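Quinone oxidoreductase (Coxiella burnetii, PDB 3TQH) is thought to reduce quinones with NADPH, a cofactor it holds in this crystal, and belongs to the medium-chain dehydrogenase/reductase family. Local coordinates at residues A[72-77]-A[134-139]; A[140-145]-A[272-277]; A[279-282]-A[286-289]. All blocks are in the same frame, centred on the assembly; numbering follows the deposited sequence.

Helix 135-147 runs through interactions 1 and 2: its first turn meets strand 74-82 and its next turn meets helix 272-283. The continuity of helix 272-283 links interaction 2 to interaction 3 at its far end. The centres of interactions 1 and 2 lie about 12 Å apart, as do those of 2 and 3, while 1 and 3 are about 14 Å apart. Direct packing joins interaction 1 to each of the others: Leu-139 CD2 lies 3.8 Å from Glu-274 CB, and Leu-134 CD1 lies 3.4 Å from Ile-289 CD1. The NADPH pocket takes Thr-136 from interaction 1 and Thr-140 from interaction 2. Interaction 3 stands back, the side chain of Ile-289 about 11 Å from the cofactor.

Interaction 1 (A[72-77]-A[134-139]); sequences GYDFSG and LPTAGL
The carboxylate of Asp-74 is the flat group of this contact, and Pro-135 and Thr-136 meet it from the other segment. Pro-135 CB lies over one face, 3.8 Å from Asp-74 OD1, and the backbone N of Thr-136 is displaced toward that same face. Thr-136 OG1 comes from the other side of the plane. In the medium-chain dehydrogenase/reductase fold this joins strand 74-82 of the GroES-like part to the start of helix 135-147; the CA atoms of Asp-74 and Pro-135, the nearest pair, are 6.2 Å apart.

The hydroxyl makes the main bond. Thr-136 OG1 donates to Asp-74 OD1 at 2.5 Å, a short separation, meeting the oxygen on its syn side but 25° out of the carboxylate plane. The backbone adds two longer, weak bonds: Thr-136 N is 3.3 Å from Asp-74 OD1, with a strongly bent geometry, and equally far from Asp-74 OD2, where the angle of 152° is straighter. With chi1 of -71°, Thr-136 holds OG1 beside its own backbone N, which is why both donors of one residue can reach the same carboxylate. The two side chains cross at about a right angle.

All of the touching residues are buried, and Ile-98 of strand 94-98 packs against Asp-74, Pro-135 and Thr-136 together. Thr-136 OG1 has a further, weak hydrogen bond from Lys-268, an NADPH-binding residue, and Thr-136 itself touches the cofactor. This is consistent with Asp-74 acting as a second-shell residue that helps to orient a threonine of the pocket wall. A water also bridges the two segments: it donates to Asp-74 OD2 at 2.7 Å and accepts from Ala-137 N at 2.8 Å.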
# COMPACT_ATOMS: atom_id res chain seq x y z
N GLY A 72 -10.66 -1.02 -4.55
CA GLY A 72 -10.05 -0.15 -3.54
C GLY A 72 -10.28 -0.63 -2.12
O GLY A 72 -11.36 -1.09 -1.78
N TYR A 73 -9.25 -0.50 -1.29
CA TYR A 73 -9.32 -0.91 0.11
C TYR A 73 -9.11 0.25 1.09
O TYR A 73 -9.62 0.19 2.21
CB TYR A 73 -8.28 -1.99 0.41
CG TYR A 73 -8.43 -3.29 -0.37
CD1 TYR A 73 -9.56 -4.08 -0.24
CD2 TYR A 73 -7.41 -3.74 -1.21
CE1 TYR A 73 -9.69 -5.28 -0.95
CE2 TYR A 73 -7.52 -4.93 -1.91
CZ TYR A 73 -8.65 -5.70 -1.78
OH TYR A 73 -8.75 -6.88 -2.49
N ASP A 74 -8.36 1.27 0.68
CA ASP A 74 -7.98 2.37 1.55
C ASP A 74 -9.02 3.47 1.47
O ASP A 74 -9.42 3.86 0.37
CB ASP A 74 -6.65 2.98 1.10
CG ASP A 74 -5.44 2.13 1.44
OD1 ASP A 74 -5.59 1.07 2.09
OD2 ASP A 74 -4.32 2.55 1.06
N PHE A 75 -9.44 4.00 2.62
CA PHE A 75 -10.43 5.07 2.62
C PHE A 75 -10.32 6.01 3.81
O PHE A 75 -9.71 5.70 4.83
CB PHE A 75 -11.85 4.48 2.59
CG PHE A 75 -12.35 4.07 3.94
CD1 PHE A 75 -12.13 2.78 4.41
CD2 PHE A 75 -13.02 4.97 4.75
CE1 PHE A 75 -12.59 2.40 5.66
CE2 PHE A 75 -13.47 4.60 6.00
CZ PHE A 75 -13.26 3.32 6.46
N SER A 76 -10.99 7.14 3.65
CA SER A 76 -11.03 8.19 4.64
C SER A 76 -12.43 8.80 4.52
O SER A 76 -12.94 8.95 3.41
CB SER A 76 -9.95 9.21 4.29
OG SER A 76 -9.77 10.14 5.33
N GLY A 77 -13.06 9.13 5.64
CA GLY A 77 -14.42 9.68 5.61
C GLY A 77 -15.15 9.86 6.93
O GLY A 77 -14.54 9.83 8.00
N LEU A 134 -2.58 6.55 3.51
CA LEU A 134 -1.66 5.97 4.48
C LEU A 134 -1.83 4.47 4.79
O LEU A 134 -0.82 3.77 4.87
CB LEU A 134 -1.74 6.78 5.79
CG LEU A 134 -0.68 6.52 6.86
CD1 LEU A 134 0.73 6.80 6.34
CD2 LEU A 134 -0.98 7.36 8.08
N PRO A 135 -3.07 3.97 4.99
CA PRO A 135 -3.23 2.64 5.59
C PRO A 135 -2.47 1.47 4.93
O PRO A 135 -1.65 0.85 5.60
CB PRO A 135 -4.74 2.41 5.52
CG PRO A 135 -5.30 3.77 5.60
CD PRO A 135 -4.37 4.62 4.80
N THR A 136 -2.72 1.18 3.66
CA THR A 136 -2.06 0.04 3.02
C THR A 136 -0.55 0.26 2.91
O THR A 136 0.23 -0.56 3.40
CB THR A 136 -2.66 -0.29 1.62
OG1 THR A 136 -3.97 -0.85 1.78
CG2 THR A 136 -1.77 -1.30 0.89
N ALA A 137 -0.15 1.36 2.29
CA ALA A 137 1.28 1.65 2.05
C ALA A 137 2.07 1.71 3.34
O ALA A 137 3.13 1.11 3.46
CB ALA A 137 1.44 2.95 1.27
N GLY A 138 1.54 2.44 4.31
CA GLY A 138 2.21 2.64 5.60
C GLY A 138 2.30 1.38 6.43
O GLY A 138 3.36 1.09 7.00
N LEU A 139 1.20 0.64 6.54
CA LEU A 139 1.20 -0.58 7.33
C LEU A 139 2.11 -1.62 6.70
O LEU A 139 2.76 -2.39 7.42
CB LEU A 139 -0.22 -1.15 7.49
CG LEU A 139 -1.17 -0.40 8.43
CD1 LEU A 139 -2.61 -0.90 8.25
CD2 LEU A 139 -0.72 -0.52 9.89
O HOH W 1 -1.72 3.17 0.78

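Interaction 2 (A[140-145]-A[272-277]); sequences TALQAL and IEELHY. With NDP (NADPH dihydro-nicotinamide-adenine-dinucleotide phosphate), chain B.
Leu-142 and Gln-143, neighbours on helix 135-147, share one partner, Glu-274 of helix 272-283. The short helical segments approach to 11.0 Å between axes at 115°, so side chains rather than backbones bridge the gap.

The tight part is centred on the stem of Glu-274. One branch of Leu-142, CD2, rests against it, 3.8 Å from Glu-274 CB and 3.9 Å from Glu-274 CG. This works because Leu-142 holds CG anti to its backbone N, sending the branch across to the other helix. Beside it, the long chain of Gln-143 stays extended past CG and brings its amide to the end of the equally extended Glu-274. Gln-143 NE2 donates to Glu-274 OE1 at 2.9 Å and 169°, a nearly straight bond. The acceptor lies almost in the amide plane of Gln-143, although amide and carboxylate are turned 43° from each other.

The looser side is that of Tyr-277, an exposed residue whose CD2 comes only to 4.3 Å from Leu-142 CD2, a grazing apolar contact. Gln-143 and Glu-274 are themselves partly exposed, whereas Leu-142 is buried.

Another face of helix 135-147 serves the cofactor. Thr-140 OG1 sits 3.2 Å from C4N of NADPH, the nicotinamide carbon that carries the transferable hydride, and is hydrogen-bonded to Thr-136 O.

Gln-143 NE2 also donates to the backbone O of Gln-269, its stronger polar partner and next in sequence to the NADPH-binding Lys-268. Two oxygen partners at this terminus support its assignment as the nitrogen, which probably offers one N-H to the carboxylate and the other to the backbone carbonyl.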
# COMPACT_ATOMS: atom_id res chain seq x y z
N THR A 140 2.19 -1.64 5.38
CA THR A 140 3.07 -2.58 4.69
C THR A 140 4.54 -2.22 4.94
O THR A 140 5.34 -3.07 5.32
CB THR A 140 2.79 -2.63 3.19
OG1 THR A 140 1.40 -2.88 2.96
CG2 THR A 140 3.60 -3.74 2.54
N ALA A 141 4.88 -0.95 4.73
CA ALA A 141 6.24 -0.49 4.99
C ALA A 141 6.69 -0.89 6.39
O ALA A 141 7.74 -1.50 6.55
CB ALA A 141 6.32 1.02 4.81
N LEU A 142 5.87 -0.59 7.39
CA LEU A 142 6.23 -0.84 8.79
C LEU A 142 6.38 -2.33 9.10
O LEU A 142 7.37 -2.76 9.69
CB LEU A 142 5.18 -0.22 9.72
CG LEU A 142 5.50 -0.16 11.21
CD1 LEU A 142 6.85 0.53 11.48
CD2 LEU A 142 4.36 0.56 11.95
N GLN A 143 5.40 -3.11 8.68
CA GLN A 143 5.39 -4.54 8.96
C GLN A 143 6.48 -5.30 8.21
O GLN A 143 6.96 -6.32 8.69
CB GLN A 143 4.01 -5.13 8.67
CG GLN A 143 2.95 -4.63 9.65
CD GLN A 143 1.53 -4.95 9.23
OE1 GLN A 143 1.31 -5.72 8.29
NE2 GLN A 143 0.56 -4.37 9.92
N ALA A 144 6.90 -4.78 7.06
CA ALA A 144 8.04 -5.34 6.34
C ALA A 144 9.33 -5.09 7.11
O ALA A 144 10.14 -6.00 7.30
CB ALA A 144 8.14 -4.75 4.94
N LEU A 145 9.52 -3.85 7.56
CA LEU A 145 10.69 -3.51 8.36
C LEU A 145 10.74 -4.32 9.66
O LEU A 145 11.82 -4.74 10.07
CB LEU A 145 10.75 -2.00 8.64
CG LEU A 145 11.11 -1.15 7.41
CD1 LEU A 145 10.95 0.35 7.68
CD2 LEU A 145 12.55 -1.44 6.93
N ILE A 272 -4.46 -1.50 14.61
CA ILE A 272 -4.93 -0.24 15.18
C ILE A 272 -3.79 0.58 15.79
O ILE A 272 -3.69 1.78 15.53
CB ILE A 272 -6.03 -0.50 16.24
CG1 ILE A 272 -7.29 -1.04 15.55
CG2 ILE A 272 -6.35 0.77 17.00
CD1 ILE A 272 -8.39 -1.47 16.50
N GLU A 273 -2.93 -0.07 16.56
CA GLU A 273 -1.83 0.61 17.26
C GLU A 273 -0.78 1.16 16.29
O GLU A 273 -0.28 2.27 16.49
CB GLU A 273 -1.17 -0.33 18.28
CG GLU A 273 -2.01 -0.62 19.54
CD GLU A 273 -3.21 -1.56 19.31
OE1 GLU A 273 -3.23 -2.31 18.30
OE2 GLU A 273 -4.13 -1.54 20.16
N GLU A 274 -0.45 0.40 15.25
CA GLU A 274 0.52 0.84 14.24
C GLU A 274 0.00 1.99 13.38
O GLU A 274 0.74 2.93 13.10
CB GLU A 274 0.94 -0.33 13.34
CG GLU A 274 1.73 -1.40 14.08
CD GLU A 274 2.12 -2.57 13.18
OE1 GLU A 274 1.54 -2.71 12.09
OE2 GLU A 274 3.01 -3.35 13.59
N LEU A 275 -1.25 1.91 12.95
CA LEU A 275 -1.85 2.97 12.14
C LEU A 275 -2.01 4.27 12.94
O LEU A 275 -1.78 5.35 12.41
CB LEU A 275 -3.18 2.51 11.55
CG LEU A 275 -3.80 3.42 10.48
CD1 LEU A 275 -2.85 3.65 9.32
CD2 LEU A 275 -5.11 2.83 9.99
N HIS A 276 -2.42 4.16 14.21
CA HIS A 276 -2.39 5.28 15.16
C HIS A 276 -1.00 5.93 15.15
O HIS A 276 -0.87 7.16 15.08
CB HIS A 276 -2.67 4.80 16.60
CG HIS A 276 -4.11 4.87 17.01
ND1 HIS A 276 -4.86 6.02 16.93
CD2 HIS A 276 -4.91 3.93 17.57
CE1 HIS A 276 -6.07 5.79 17.40
NE2 HIS A 276 -6.13 4.53 17.80
N TYR A 277 0.02 5.08 15.24
CA TYR A 277 1.42 5.51 15.28
C TYR A 277 1.82 6.21 13.98
O TYR A 277 2.35 7.31 14.01
CB TYR A 277 2.33 4.30 15.56
CG TYR A 277 3.80 4.58 15.45
CD1 TYR A 277 4.47 5.31 16.43
CD2 TYR A 277 4.54 4.10 14.37
CE1 TYR A 277 5.83 5.57 16.33
CE2 TYR A 277 5.90 4.35 14.27
CZ TYR A 277 6.54 5.09 15.25
OH TYR A 277 7.88 5.34 15.15
PA NDP B . 4.11 1.32 -6.64
O1A NDP B . 3.38 1.22 -7.91
O2A NDP B . 3.71 2.51 -5.87
O5B NDP B . 5.69 1.40 -6.92
C5B NDP B . 6.16 2.18 -8.00
C4B NDP B . 7.67 2.35 -7.90
O4B NDP B . 8.31 1.17 -8.34
C3B NDP B . 8.23 3.47 -8.77
O3B NDP B . 8.62 4.55 -7.95
C2B NDP B . 9.41 2.86 -9.51
O2B NDP B . 10.59 3.62 -9.39
C1B NDP B . 9.58 1.51 -8.83
N9A NDP B . 10.05 0.43 -9.72
C8A NDP B . 9.40 -0.09 -10.81
N7A NDP B . 10.16 -1.08 -11.33
C5A NDP B . 11.28 -1.20 -10.59
C6A NDP B . 12.37 -2.04 -10.69
N6A NDP B . 12.42 -2.94 -11.67
N1A NDP B . 13.40 -1.94 -9.79
C2A NDP B . 13.33 -1.00 -8.77
N3A NDP B . 12.24 -0.16 -8.66
C4A NDP B . 11.23 -0.26 -9.56
O3 NDP B . 3.94 -0.03 -5.78
PN NDP B . 3.75 -0.14 -4.18
O1N NDP B . 2.38 0.31 -3.82
O2N NDP B . 4.89 0.43 -3.45
O5D NDP B . 3.80 -1.74 -4.02
C5D NDP B . 4.88 -2.50 -4.50
C4D NDP B . 4.48 -3.97 -4.60
O4D NDP B . 4.13 -4.46 -3.31
C3D NDP B . 3.27 -4.16 -5.50
O3D NDP B . 3.49 -5.26 -6.35
C2D NDP B . 2.12 -4.41 -4.54
O2D NDP B . 1.11 -5.22 -5.10
C1D NDP B . 2.85 -5.06 -3.35
N1N NDP B . 2.17 -4.91 -2.04
C2N NDP B . 1.99 -6.04 -1.29
C3N NDP B . 1.32 -6.01 -0.07
C7N NDP B . 1.12 -7.25 0.75
O7N NDP B . 0.42 -7.16 1.97
N7N NDP B . 1.60 -8.41 0.31
C4N NDP B . 0.78 -4.69 0.42
C5N NDP B . 1.03 -3.50 -0.45
C6N NDP B . 1.72 -3.67 -1.64
P2B NDP B . 11.19 4.43 -10.65
O1X NDP B . 12.26 5.36 -10.13
O2X NDP B . 10.11 5.25 -11.30
O3X NDP B . 11.80 3.51 -11.67

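Interaction 3 (A[279-282]-A[286-289]); sequences GKLV and KLRI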
# COMPACT_ATOMS: atom_id res chain seq x y z
N GLY A 279 -0.10 7.54 11.68
CA GLY A 279 -0.87 8.77 11.52
C GLY A 279 -0.37 9.91 12.39
O GLY A 279 -0.40 11.07 11.98
N LYS A 280 0.10 9.59 13.59
CA LYS A 280 0.67 10.59 14.49
C LYS A 280 1.93 11.21 13.87
O LYS A 280 2.08 12.44 13.84
CB LYS A 280 1.00 9.97 15.85
CG LYS A 280 1.12 10.99 16.97
CD LYS A 280 1.28 10.31 18.33
CE LYS A 280 1.24 11.32 19.46
NZ LYS A 280 1.58 10.69 20.75
N LEU A 281 2.82 10.36 13.37
CA LEU A 281 4.03 10.79 12.68
C LEU A 281 3.71 11.76 11.55
O LEU A 281 4.33 12.81 11.43
CB LEU A 281 4.81 9.60 12.11
CG LEU A 281 5.47 8.61 13.07
CD1 LEU A 281 6.24 7.55 12.27
CD2 LEU A 281 6.39 9.30 14.07
N VAL A 282 2.72 11.40 10.74
CA VAL A 282 2.33 12.26 9.62
C VAL A 282 1.80 13.61 10.09
O VAL A 282 2.13 14.64 9.51
CB VAL A 282 1.28 11.59 8.71
CG1 VAL A 282 0.92 12.51 7.55
CG2 VAL A 282 1.79 10.26 8.19
N LYS A 286 6.68 14.31 10.85
CA LYS A 286 7.81 13.40 11.07
C LYS A 286 7.87 12.29 10.03
O LYS A 286 8.85 11.55 9.94
CB LYS A 286 7.75 12.79 12.48
CG LYS A 286 7.92 13.81 13.61
CD LYS A 286 7.95 13.15 14.99
CE LYS A 286 9.33 12.56 15.32
NZ LYS A 286 10.31 13.57 15.83
N LEU A 287 6.79 12.16 9.25
CA LEU A 287 6.72 11.21 8.15
C LEU A 287 5.91 11.88 7.04
O LEU A 287 4.81 12.37 7.28
CB LEU A 287 6.06 9.91 8.61
CG LEU A 287 5.84 8.78 7.60
CD1 LEU A 287 7.16 8.28 6.99
CD2 LEU A 287 5.08 7.62 8.26
N ARG A 288 6.47 11.93 5.84
CA ARG A 288 5.79 12.56 4.70
C ARG A 288 5.08 11.51 3.88
O ARG A 288 5.68 10.49 3.53
CB ARG A 288 6.78 13.27 3.79
CG ARG A 288 6.09 14.04 2.68
CD ARG A 288 7.01 14.39 1.53
NE ARG A 288 6.23 14.91 0.41
CZ ARG A 288 5.64 16.10 0.38
NH1 ARG A 288 5.74 16.95 1.40
NH2 ARG A 288 4.95 16.47 -0.70
N ILE A 289 3.81 11.77 3.57
CA ILE A 289 3.08 11.01 2.56
C ILE A 289 3.07 11.84 1.29
O ILE A 289 2.43 12.89 1.23
CB ILE A 289 1.62 10.72 2.97
CG1 ILE A 289 1.55 10.18 4.39
CG2 ILE A 289 1.00 9.71 2.00
CD1 ILE A 289 0.16 9.74 4.80
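The carbonyl of Leu-281, near the end of helix 272-283, receives the returning chain: Lys-286 N donates to Leu-281 O at 2.8 Å and 158°, and Leu-287 N makes a weak second bond to the same oxygen at 3.4 Å. One residue on, Val-282 CA directs a C-H at Leu-287 O, 3.4 Å away, so the helix end and the loop stay close over two successive residues.

Apolar side chains pack alongside this backbone pairing. Leu-281 CB meets Leu-287 CB at 3.7 Å, and both leucines continue onto helix 164-175, where each touches Leu-168 or Leu-172. Val-282 packs against both Leu-287 and Ile-289. Its CG2, placed beside the backbone N, is 4.2 Å from Leu-287 CD2 and 3.8 Å from Ile-289 CD1, and the side chains of Val-282 and Ile-289 cross at about a right angle. Leu-134 packs on both of these. Lys-286 contributes its CB, 4.1 Å from Leu-281 CD2, while its bent chain leads away from the helix.

The chain thus turns back after helix 272-283 to lead into strand 291-295, which pairs in parallel with strand 315-319, a connection consistent with the medium-chain dehydrogenase/reductase fold.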